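Local coordinates for protein ULam111 (Flavobacterium sp., PDB 5WUT) that is a laminarinase of glycoside hydrolase family 16 that probably hydrolyses beta-1,3-glucosidic bonds of laminarin on a beta-jelly-roll scaffold, at residues Asp29-Pro32 against Asn33-Trp36; Glu118-Ile121 against Leu122-Val125; Thr139-Gly143 against Asn144-Thr148; Thr187-Glu191 against Ala192-Tyr196; Asp219-Phe222 against Pro223-Phe226. All blocks are in the same frame, centred on the assembly; numbering follows the deposited sequence. Where two conformers were deposited one is given.

Contact 1: Asp29-Pro32 against Asn33-Trp36; sequences DGCP and NCGW
A surface loop closed by a disulfide across a CXXC sequence joins Cys31 to Cys34, with SG 2.0 Å from SG and a chi3 of 121°. Both sulfurs lie beside their own backbone N, and the cis peptide before Pro32 bends the short chain between them; proline is the residue that most readily accepts such a bond. Asn33 is the centre of an inverse gamma turn, marked by a weak bond of 3.0 Å from Cys34 N to Pro32 O.

At the base of the loop Gly35 N donates to Asp29 O at 2.7 Å, while Asp29 OD1 accepts from Cys31 N at 3.0 Å in an Asx turn, met from above the carboxylate plane. Gly30 CA lies over the six-membered ring of Trp36, 3.6 Å from its centroid, as a CH-pi contact. Glycine suits this place because phi is 89° and a side chain would run into Asn33 O and Trp36 N. Trp36 NE1 is bonded to Gly28 O, and the ring meets Tyr44 edge-to-face. A covalent link at the tip and a short hydrogen bond at the base thus pin one small loop at two points, which should restrict its motion although it lies at the surface.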
# COMPACT_ATOMS: atom_id res chain seq x y z
N ASP A 29 -20.43 26.28 14.45
CA ASP A 29 -19.25 26.14 15.30
C ASP A 29 -19.24 24.87 16.16
O ASP A 29 -18.25 24.60 16.86
CB ASP A 29 -19.14 27.38 16.21
CG ASP A 29 -20.37 27.61 17.08
OD1 ASP A 29 -21.23 26.72 17.20
OD2 ASP A 29 -20.47 28.71 17.67
N GLY A 30 -20.31 24.09 16.10
CA GLY A 30 -20.41 22.84 16.83
C GLY A 30 -20.98 22.95 18.23
O GLY A 30 -21.30 21.94 18.85
N CYS A 31 -21.12 24.18 18.74
CA CYS A 31 -21.66 24.40 20.08
C CYS A 31 -23.00 23.69 20.28
O CYS A 31 -23.84 23.69 19.37
CB CYS A 31 -21.79 25.89 20.37
SG CYS A 31 -20.22 26.77 20.42
N PRO A 32 -23.23 23.11 21.47
CA PRO A 32 -22.41 23.25 22.69
C PRO A 32 -21.11 22.44 22.71
O PRO A 32 -20.27 22.65 23.58
CB PRO A 32 -23.34 22.76 23.80
CG PRO A 32 -24.36 21.89 23.14
CD PRO A 32 -24.37 22.19 21.66
N ASN A 33 -20.94 21.54 21.75
CA ASN A 33 -19.63 20.93 21.53
C ASN A 33 -18.78 21.85 20.66
O ASN A 33 -18.42 21.50 19.53
CB ASN A 33 -19.77 19.55 20.89
CG ASN A 33 -18.46 18.75 20.93
OD1 ASN A 33 -17.59 19.02 21.74
ND2 ASN A 33 -18.35 17.77 20.05
N CYS A 34 -18.48 23.04 21.18
CA CYS A 34 -17.84 24.10 20.41
C CYS A 34 -16.48 23.68 19.86
O CYS A 34 -15.65 23.12 20.58
CB CYS A 34 -17.67 25.36 21.27
SG CYS A 34 -19.20 26.01 22.02
N GLY A 35 -16.24 23.98 18.59
CA GLY A 35 -15.01 23.58 17.92
C GLY A 35 -15.01 22.13 17.49
O GLY A 35 -13.95 21.56 17.21
N TRP A 36 -16.21 21.55 17.45
CA TRP A 36 -16.45 20.19 16.98
C TRP A 36 -15.66 19.10 17.70
O TRP A 36 -15.37 18.06 17.12
CB TRP A 36 -16.19 20.14 15.47
CG TRP A 36 -17.14 21.05 14.77
CD1 TRP A 36 -16.90 22.34 14.38
CD2 TRP A 36 -18.50 20.77 14.40
NE1 TRP A 36 -18.03 22.87 13.78
CE2 TRP A 36 -19.02 21.93 13.79
CE3 TRP A 36 -19.32 19.64 14.54
CZ2 TRP A 36 -20.33 21.98 13.31
CZ3 TRP A 36 -20.61 19.70 14.06
CH2 TRP A 36 -21.10 20.87 13.45

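Contact 2: Glu118-Ile121 against Leu122-Val125; sequences EIDI and LEYV
Leu122 follows Ile121 in a classic beta bulge: both residues face Phe101 of the neighbouring strand 97-105, and the chain turns a corner here. The bulge falls within the sequence Glu-Ile-Asp-Ile-Leu-Glu, which fits the ExDxxE signature of family 16 glycoside hydrolases; by analogy with relatives, Glu118 is probably the nucleophile and Glu123 the general acid/base. The extra residue shifts the alternation of the strand by one, which puts Glu123 on the same side as Asp120.

Leu122 turns its side chain away from the preceding residues and packs on Phe101, Leu91 and Tyr163, a buried apolar setting that suits a branched aliphatic chain. Next comes Glu123, whose CG stands beside the backbone N (chi1 -57°) and whose chain then bends (chi2 -75°), folding the carboxylate back over Asp120. Its OE2 comes 3.2 Å from Asp120 CB and 3.3 Å from Asp120 OD1, with the two carboxylate planes 61° apart. The other oxygen, OE1, is hydrogen-bonded to Trp98 NE1, which should limit the rotation of the group. With the carboxylate gone, as in an alanine at this place, Trp98 NE1 would probably lose this acceptor, a gap would open beside Asp120 CB, and the presumed acid/base would be missing.

The backbone N of Glu123 is served by a water 3.0 Å away, which in turn donates to Ile121 O at 2.9 Å and so bridges the bulge. Tyr124 carries the chain onward, its OH hydrogen-bonded to Glu157 OE2.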
# COMPACT_ATOMS: atom_id res chain seq x y z
N GLU A 118 -16.73 4.55 15.64
CA GLU A 118 -16.29 5.42 14.57
C GLU A 118 -15.28 4.67 13.71
O GLU A 118 -14.44 3.94 14.25
CB GLU A 118 -15.67 6.70 15.14
CG GLU A 118 -15.02 7.62 14.10
CD GLU A 118 -14.42 8.89 14.71
OE1 GLU A 118 -14.82 9.29 15.82
OE2 GLU A 118 -13.54 9.49 14.07
N ILE A 119 -15.37 4.84 12.39
CA ILE A 119 -14.41 4.26 11.45
C ILE A 119 -13.76 5.38 10.64
O ILE A 119 -14.46 6.10 9.92
CB ILE A 119 -15.07 3.26 10.46
CG1 ILE A 119 -15.99 2.28 11.20
CG2 ILE A 119 -13.98 2.53 9.61
CD1 ILE A 119 -16.80 1.40 10.28
N ASP A 120 -12.45 5.54 10.76
CA ASP A 120 -11.73 6.60 10.07
C ASP A 120 -11.02 6.02 8.86
O ASP A 120 -10.01 5.30 8.99
CB ASP A 120 -10.71 7.27 10.99
CG ASP A 120 -11.35 7.96 12.16
OD1 ASP A 120 -12.51 8.38 12.04
OD2 ASP A 120 -10.67 8.11 13.19
N ILE A 121 -11.52 6.37 7.68
CA ILE A 121 -11.10 5.70 6.45
C ILE A 121 -10.07 6.53 5.65
O ILE A 121 -9.02 6.01 5.27
CB ILE A 121 -12.33 5.40 5.57
CG1 ILE A 121 -13.35 4.58 6.37
CG2 ILE A 121 -11.90 4.68 4.29
CD1 ILE A 121 -14.70 4.37 5.63
N LEU A 122 -10.41 7.79 5.37
CA LEU A 122 -9.46 8.75 4.82
C LEU A 122 -9.16 9.73 5.93
O LEU A 122 -10.06 10.41 6.40
CB LEU A 122 -10.03 9.47 3.58
CG LEU A 122 -9.18 10.51 2.82
CD1 LEU A 122 -9.88 10.81 1.51
CD2 LEU A 122 -8.90 11.83 3.56
N GLU A 123 -7.91 9.79 6.37
CA GLU A 123 -7.49 10.76 7.38
C GLU A 123 -6.11 11.28 7.02
O GLU A 123 -5.17 10.49 6.87
CB GLU A 123 -7.44 10.17 8.78
CG GLU A 123 -8.72 9.55 9.24
CD GLU A 123 -9.76 10.58 9.64
OE1 GLU A 123 -9.40 11.76 9.89
OE2 GLU A 123 -10.95 10.19 9.72
N TYR A 124 -5.99 12.59 6.90
CA TYR A 124 -4.73 13.22 6.52
C TYR A 124 -4.64 14.54 7.24
O TYR A 124 -5.63 15.25 7.33
CB TYR A 124 -4.68 13.43 5.01
CG TYR A 124 -3.52 14.24 4.46
CD1 TYR A 124 -3.70 15.57 4.11
CD2 TYR A 124 -2.28 13.65 4.23
CE1 TYR A 124 -2.65 16.31 3.58
CE2 TYR A 124 -1.23 14.38 3.70
CZ TYR A 124 -1.43 15.71 3.37
OH TYR A 124 -0.39 16.44 2.84
N VAL A 125 -3.47 14.84 7.81
CA VAL A 125 -3.27 16.17 8.36
C VAL A 125 -2.13 16.79 7.60
O VAL A 125 -1.04 16.22 7.52
CB VAL A 125 -3.03 16.17 9.88
CG1 VAL A 125 -4.30 15.78 10.60
CG2 VAL A 125 -1.89 15.23 10.27
O HOH W 1 -6.43 7.34 5.57

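Contact 3: Thr139-Gly143 against Asn144-Thr148; sequences TASHG and NTINT
Two hydrogen bonds grip Thr145 OG1, which lies 3.3 Å from Ser141 OG: it accepts from Asn147 N at 3.1 Å, making an ST turn, and is bonded to Leu136 O. Its chi1 of 178° sets the hydroxyl opposite the backbone N. Ser141 OG in turn accepts from Ile146 N at 2.8 Å with an N-H...O angle of 168°, a nearly straight bond that ties the outgoing chain to the incoming one. A serine suits this place because its small side chain brings the acceptor close to the backbone, while Ile146 CG1 packs 3.5 Å from the same OG.

At the tip, Gly143 has a phi of 79°, easy for glycine, and Asn144 is the centre of an inverse gamma turn with a weak bond from Thr145 N to Gly143 O. Asn147 ND2 gives a hydrogen to a water 2.8 Å away that donates to Ser141 O. A valine in place of Thr145 would probably take this acceptor from Asn147 N and the hydroxyl partner from Leu136 O, and the ST turn would be lost. Side-chain hydroxyls and a water thus supply much of the bonding in this loop, which has no regular ladder between its halves.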
# COMPACT_ATOMS: atom_id res chain seq x y z
N THR A 139 -15.72 2.74 22.84
CA THR A 139 -15.59 2.92 24.29
C THR A 139 -14.25 2.38 24.79
O THR A 139 -13.59 3.01 25.63
CB THR A 139 -16.75 2.25 25.03
OG1 THR A 139 -17.92 3.05 24.86
CG2 THR A 139 -16.45 2.12 26.52
N ALA A 140 -13.82 1.25 24.25
CA ALA A 140 -12.56 0.64 24.67
C ALA A 140 -11.33 1.51 24.36
O ALA A 140 -10.38 1.53 25.14
CB ALA A 140 -12.40 -0.75 24.02
N SER A 141 -11.34 2.21 23.23
CA SER A 141 -10.24 3.12 22.87
C SER A 141 -10.74 4.23 21.95
O SER A 141 -11.22 3.96 20.86
CB SER A 141 -9.09 2.35 22.20
OG SER A 141 -7.92 3.17 22.18
N HIS A 142 -10.62 5.47 22.40
CA HIS A 142 -11.13 6.61 21.65
C HIS A 142 -10.31 7.86 21.91
O HIS A 142 -9.65 7.97 22.93
CB HIS A 142 -12.59 6.89 22.03
CG HIS A 142 -12.81 7.00 23.51
ND1 HIS A 142 -13.12 5.90 24.29
CD2 HIS A 142 -12.74 8.05 24.36
CE1 HIS A 142 -13.25 6.28 25.55
NE2 HIS A 142 -13.02 7.58 25.62
N GLY A 143 -10.38 8.82 20.99
CA GLY A 143 -9.63 10.05 21.10
C GLY A 143 -8.21 9.75 20.67
O GLY A 143 -7.93 9.67 19.47
N ASN A 144 -7.32 9.58 21.64
CA ASN A 144 -5.97 9.10 21.33
C ASN A 144 -6.02 7.58 21.27
O ASN A 144 -5.43 6.87 22.08
CB ASN A 144 -4.94 9.60 22.35
CG ASN A 144 -5.38 9.41 23.79
OD1 ASN A 144 -6.57 9.49 24.10
ND2 ASN A 144 -4.42 9.16 24.67
N THR A 145 -6.74 7.09 20.27
CA THR A 145 -7.03 5.68 20.17
C THR A 145 -5.78 4.86 19.88
O THR A 145 -4.88 5.29 19.15
CB THR A 145 -8.10 5.42 19.08
OG1 THR A 145 -8.35 4.01 18.97
CG2 THR A 145 -7.65 5.94 17.72
N ILE A 146 -5.72 3.67 20.46
CA ILE A 146 -4.60 2.79 20.17
C ILE A 146 -4.86 1.97 18.92
O ILE A 146 -3.94 1.34 18.38
CB ILE A 146 -4.28 1.82 21.31
CG1 ILE A 146 -5.45 0.85 21.52
CG2 ILE A 146 -3.93 2.60 22.56
CD1 ILE A 146 -5.03 -0.54 21.90
N ASN A 147 -6.12 1.94 18.48
CA ASN A 147 -6.49 1.18 17.28
C ASN A 147 -6.38 2.08 16.06
O ASN A 147 -7.36 2.63 15.52
CB ASN A 147 -7.88 0.55 17.43
CG ASN A 147 -7.93 -0.45 18.56
OD1 ASN A 147 -7.07 -1.34 18.65
ND2 ASN A 147 -8.90 -0.30 19.44
N THR A 148 -5.13 2.26 15.65
CA THR A 148 -4.78 3.19 14.60
C THR A 148 -3.50 2.74 13.94
O THR A 148 -2.70 1.98 14.50
CB THR A 148 -4.63 4.64 15.15
OG1 THR A 148 -4.48 5.56 14.07
CG2 THR A 148 -3.44 4.78 16.12
O HOH W 2 -10.95 1.62 19.16

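Contact 4: Thr187-Glu191 against Ala192-Tyr196; sequences TDKTE and AIWPY
The backbone of Thr190 to Trp194 makes one helix-like turn, Glu191, Ala192 and Ile193 all having helical angles. Thr190 O receives Trp194 N at 2.7 Å, and Ile193 N more weakly at 3.2 Å. The same Ile193 N also gives a bond to Thr190 OG1 at 3.3 Å; threonine suits the position because its hydroxyl, with chi1 at 64°, is folded back over the start of the turn. A water donates to both Lys189 O and Trp194 O, bridging the two segments.

Lys189 and Trp194 run side by side. The aliphatic part of the lysine lies flat on the indole, with CE 3.6 Å from the centroid of the six-membered ring, a CH-pi contact; NZ follows at 4.8 Å as a cation-pi partner, only 6° from the ring normal. NZ is also bonded to Pro186 O and Asp170 O, and the indole NE1 to Asp197 OD1. Ile193 leans on the preceding chain, its CG2 3.2 Å from Asp188 O. Trp194 is held between Lys189 CE, over the ring centre, and Tyr196 CB, toward the rim of the other face, in an ordered loop that connects strand 179-184 to strand 200-208 of the jelly roll.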
# COMPACT_ATOMS: atom_id res chain seq x y z
N THR A 187 -10.49 -10.47 19.36
CA THR A 187 -11.08 -11.77 19.62
C THR A 187 -12.29 -11.60 20.55
O THR A 187 -13.24 -12.37 20.50
CB THR A 187 -10.07 -12.74 20.25
OG1 THR A 187 -9.48 -12.12 21.40
CG2 THR A 187 -8.97 -13.08 19.24
N ASP A 188 -12.23 -10.57 21.38
CA ASP A 188 -13.28 -10.25 22.33
C ASP A 188 -14.20 -9.15 21.83
O ASP A 188 -13.88 -7.97 21.94
CB ASP A 188 -12.65 -9.83 23.66
CG ASP A 188 -13.68 -9.62 24.75
OD1 ASP A 188 -14.86 -9.95 24.53
OD2 ASP A 188 -13.30 -9.13 25.83
N LYS A 189 -15.34 -9.52 21.24
CA LYS A 189 -16.19 -8.51 20.64
C LYS A 189 -17.40 -8.07 21.48
O LYS A 189 -18.55 -8.22 21.07
CB LYS A 189 -16.65 -8.98 19.27
CG LYS A 189 -15.54 -8.88 18.25
CD LYS A 189 -16.04 -9.16 16.87
CE LYS A 189 -14.94 -8.94 15.87
NZ LYS A 189 -13.93 -10.04 15.94
N THR A 190 -17.13 -7.50 22.64
CA THR A 190 -18.15 -6.81 23.40
C THR A 190 -18.54 -5.55 22.62
O THR A 190 -17.82 -5.15 21.70
CB THR A 190 -17.65 -6.42 24.78
OG1 THR A 190 -16.57 -5.49 24.62
CG2 THR A 190 -17.15 -7.64 25.53
N GLU A 191 -19.64 -4.90 23.00
CA GLU A 191 -20.01 -3.64 22.35
C GLU A 191 -18.97 -2.55 22.61
O GLU A 191 -18.73 -1.69 21.75
CB GLU A 191 -21.40 -3.17 22.81
CG GLU A 191 -21.89 -1.94 22.02
CD GLU A 191 -23.33 -1.54 22.32
OE1 GLU A 191 -24.21 -2.44 22.32
OE2 GLU A 191 -23.58 -0.33 22.54
N ALA A 192 -18.31 -2.60 23.77
CA ALA A 192 -17.30 -1.61 24.11
C ALA A 192 -16.11 -1.70 23.16
O ALA A 192 -15.53 -0.68 22.77
CB ALA A 192 -16.83 -1.78 25.56
N ILE A 193 -15.76 -2.92 22.78
CA ILE A 193 -14.64 -3.17 21.88
C ILE A 193 -15.08 -3.12 20.42
O ILE A 193 -14.35 -2.65 19.54
CB ILE A 193 -14.00 -4.53 22.21
CG1 ILE A 193 -13.30 -4.44 23.56
CG2 ILE A 193 -13.01 -4.98 21.14
CD1 ILE A 193 -12.88 -5.77 24.12
N TRP A 194 -16.30 -3.58 20.18
CA TRP A 194 -16.79 -3.78 18.81
C TRP A 194 -18.23 -3.34 18.66
O TRP A 194 -19.15 -4.16 18.69
CB TRP A 194 -16.64 -5.26 18.43
CG TRP A 194 -16.96 -5.60 16.99
CD1 TRP A 194 -18.15 -6.06 16.50
CD2 TRP A 194 -16.06 -5.57 15.88
NE1 TRP A 194 -18.05 -6.30 15.15
CE2 TRP A 194 -16.77 -6.00 14.74
CE3 TRP A 194 -14.71 -5.21 15.73
CZ2 TRP A 194 -16.20 -6.08 13.47
CZ3 TRP A 194 -14.14 -5.29 14.47
CH2 TRP A 194 -14.89 -5.72 13.36
N PRO A 195 -18.43 -2.03 18.50
CA PRO A 195 -19.77 -1.50 18.22
C PRO A 195 -20.11 -1.59 16.73
O PRO A 195 -20.94 -0.80 16.27
CB PRO A 195 -19.65 -0.04 18.65
CG PRO A 195 -18.20 0.29 18.35
CD PRO A 195 -17.45 -0.95 18.75
N TYR A 196 -19.48 -2.50 16.00
CA TYR A 196 -19.57 -2.47 14.54
C TYR A 196 -20.53 -3.48 13.92
O TYR A 196 -20.44 -3.77 12.73
CB TYR A 196 -18.16 -2.65 13.95
CG TYR A 196 -17.24 -1.54 14.41
CD1 TYR A 196 -17.43 -0.24 13.98
CD2 TYR A 196 -16.20 -1.79 15.30
CE1 TYR A 196 -16.62 0.80 14.42
CE2 TYR A 196 -15.38 -0.74 15.75
CZ TYR A 196 -15.59 0.55 15.29
OH TYR A 196 -14.80 1.58 15.73
O HOH W 3 -20.38 -6.41 19.98

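Contact 5: Asp219-Phe222 against Pro223-Phe226; sequences DAIF and PQDF
Gln224 reaches back to Ile221 through two torsions: CG stands beside its backbone N (chi1 -80°), and the chain bends at chi2 (-62°), which carries the amide over the turn. There NE2 donates to Ile221 O at 2.8 Å with an N-H...O angle of 158°. The carbonyl lies close to the amide plane of the glutamine, and seen from the carbonyl the donor is tilted only slightly from the C=O plane. The other amide atom, OE1, is bonded to Val93 N. Glutamine suits this place because it offers a donor and an acceptor on one flat group, with a chain long enough to span the two neighbours.

Ile221 crosses Gln224 at about a right angle, CG1 lying 4.1 Å from Gln224 CG. The same CG1 sits 3.8 Å above the plane of the Phe222 ring, over its centre, so the isoleucine is shared between the aromatic face and the glutamine chain. Between the two segments the peptide before Pro223 is cis, bringing Phe222 CA and Pro223 CA to 2.9 Å and making the sharp change of direction that leads into strand 224-234. The Phe222 ring meets Pro223 CA near its edge and packs on Tyr67, Ile97 and Ile208.

Because both amide atoms of Gln224 are engaged, its side chain is fixed in rotation, and the backbone carbonyl to which it donates is satisfied at the very bend. Polar grip and apolar cover therefore work together where the loop becomes strand.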
# COMPACT_ATOMS: atom_id res chain seq x y z
N ASP A 219 -1.65 30.26 7.35
CA ASP A 219 -2.74 30.95 6.67
C ASP A 219 -2.47 31.22 5.19
O ASP A 219 -3.39 31.55 4.44
CB ASP A 219 -3.05 32.27 7.39
CG ASP A 219 -3.74 32.05 8.73
OD1 ASP A 219 -4.49 31.06 8.88
OD2 ASP A 219 -3.51 32.87 9.66
N ALA A 220 -1.23 31.06 4.75
CA ALA A 220 -0.90 31.25 3.35
C ALA A 220 -1.48 30.14 2.46
O ALA A 220 -1.55 30.30 1.24
CB ALA A 220 0.60 31.33 3.16
N ILE A 221 -1.88 29.03 3.07
CA ILE A 221 -2.33 27.88 2.26
C ILE A 221 -3.71 28.08 1.65
O ILE A 221 -4.07 27.41 0.69
CB ILE A 221 -2.34 26.54 3.08
CG1 ILE A 221 -3.50 26.47 4.08
CG2 ILE A 221 -0.99 26.30 3.74
CD1 ILE A 221 -3.50 25.17 4.91
N PHE A 222 -4.51 28.98 2.22
CA PHE A 222 -5.90 29.11 1.81
C PHE A 222 -6.04 29.92 0.53
O PHE A 222 -5.32 30.90 0.33
CB PHE A 222 -6.72 29.74 2.94
CG PHE A 222 -6.71 28.93 4.18
CD1 PHE A 222 -7.44 27.75 4.24
CD2 PHE A 222 -5.94 29.30 5.27
CE1 PHE A 222 -7.44 26.96 5.39
CE2 PHE A 222 -5.93 28.52 6.42
CZ PHE A 222 -6.68 27.34 6.47
N PRO A 223 -6.98 29.53 -0.34
CA PRO A 223 -7.96 28.44 -0.17
C PRO A 223 -7.41 27.05 -0.54
O PRO A 223 -6.49 26.95 -1.34
CB PRO A 223 -9.08 28.84 -1.13
CG PRO A 223 -8.37 29.53 -2.24
CD PRO A 223 -7.23 30.29 -1.58
N GLN A 224 -7.98 26.01 0.06
CA GLN A 224 -7.56 24.64 -0.24
C GLN A 224 -8.76 23.78 -0.62
O GLN A 224 -9.79 23.84 0.04
CB GLN A 224 -6.84 24.03 0.95
CG GLN A 224 -5.37 24.44 1.09
CD GLN A 224 -4.52 24.03 -0.10
OE1 GLN A 224 -4.67 22.92 -0.64
NE2 GLN A 224 -3.62 24.91 -0.53
N ASP A 225 -8.58 22.95 -1.65
CA ASP A 225 -9.64 22.08 -2.15
C ASP A 225 -9.44 20.61 -1.75
O ASP A 225 -8.35 20.06 -1.91
CB ASP A 225 -9.73 22.13 -3.67
CG ASP A 225 -10.29 23.44 -4.20
OD1 ASP A 225 -10.80 24.26 -3.42
OD2 ASP A 225 -10.23 23.62 -5.44
N PHE A 226 -10.52 20.01 -1.25
CA PHE A 226 -10.63 18.58 -0.96
C PHE A 226 -11.66 18.05 -1.95
O PHE A 226 -12.83 18.45 -1.88
CB PHE A 226 -11.08 18.39 0.49
CG PHE A 226 -11.29 16.96 0.93
CD1 PHE A 226 -10.61 15.89 0.37
CD2 PHE A 226 -12.16 16.71 1.99
CE1 PHE A 226 -10.82 14.58 0.86
CE2 PHE A 226 -12.38 15.42 2.47
CZ PHE A 226 -11.70 14.36 1.89

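The centre of contact 2, which carries the probable catalytic sequence, is about 5 Å from the centre of the chain, while the other four sit farther out. Contact 4 reaches it directly: Tyr196 OH lies 2.8 Å from Glu118 O, a probable hydrogen bond. Contact 5 touches it by packing, Leu122 CD1 lying 3.9 Å from Phe226 CE1. Contacts 3 and 4 are neighbouring loops linked by Ala140 N to Ala192 O at 3.0 Å, with centres about 13 Å apart. Contact 1 touches none of the others; its nearest atoms are about 9 Å from contact 2. Contacts 4 and 5 lie on opposite sides of the chain's centre, their own centres about 39 Å apart.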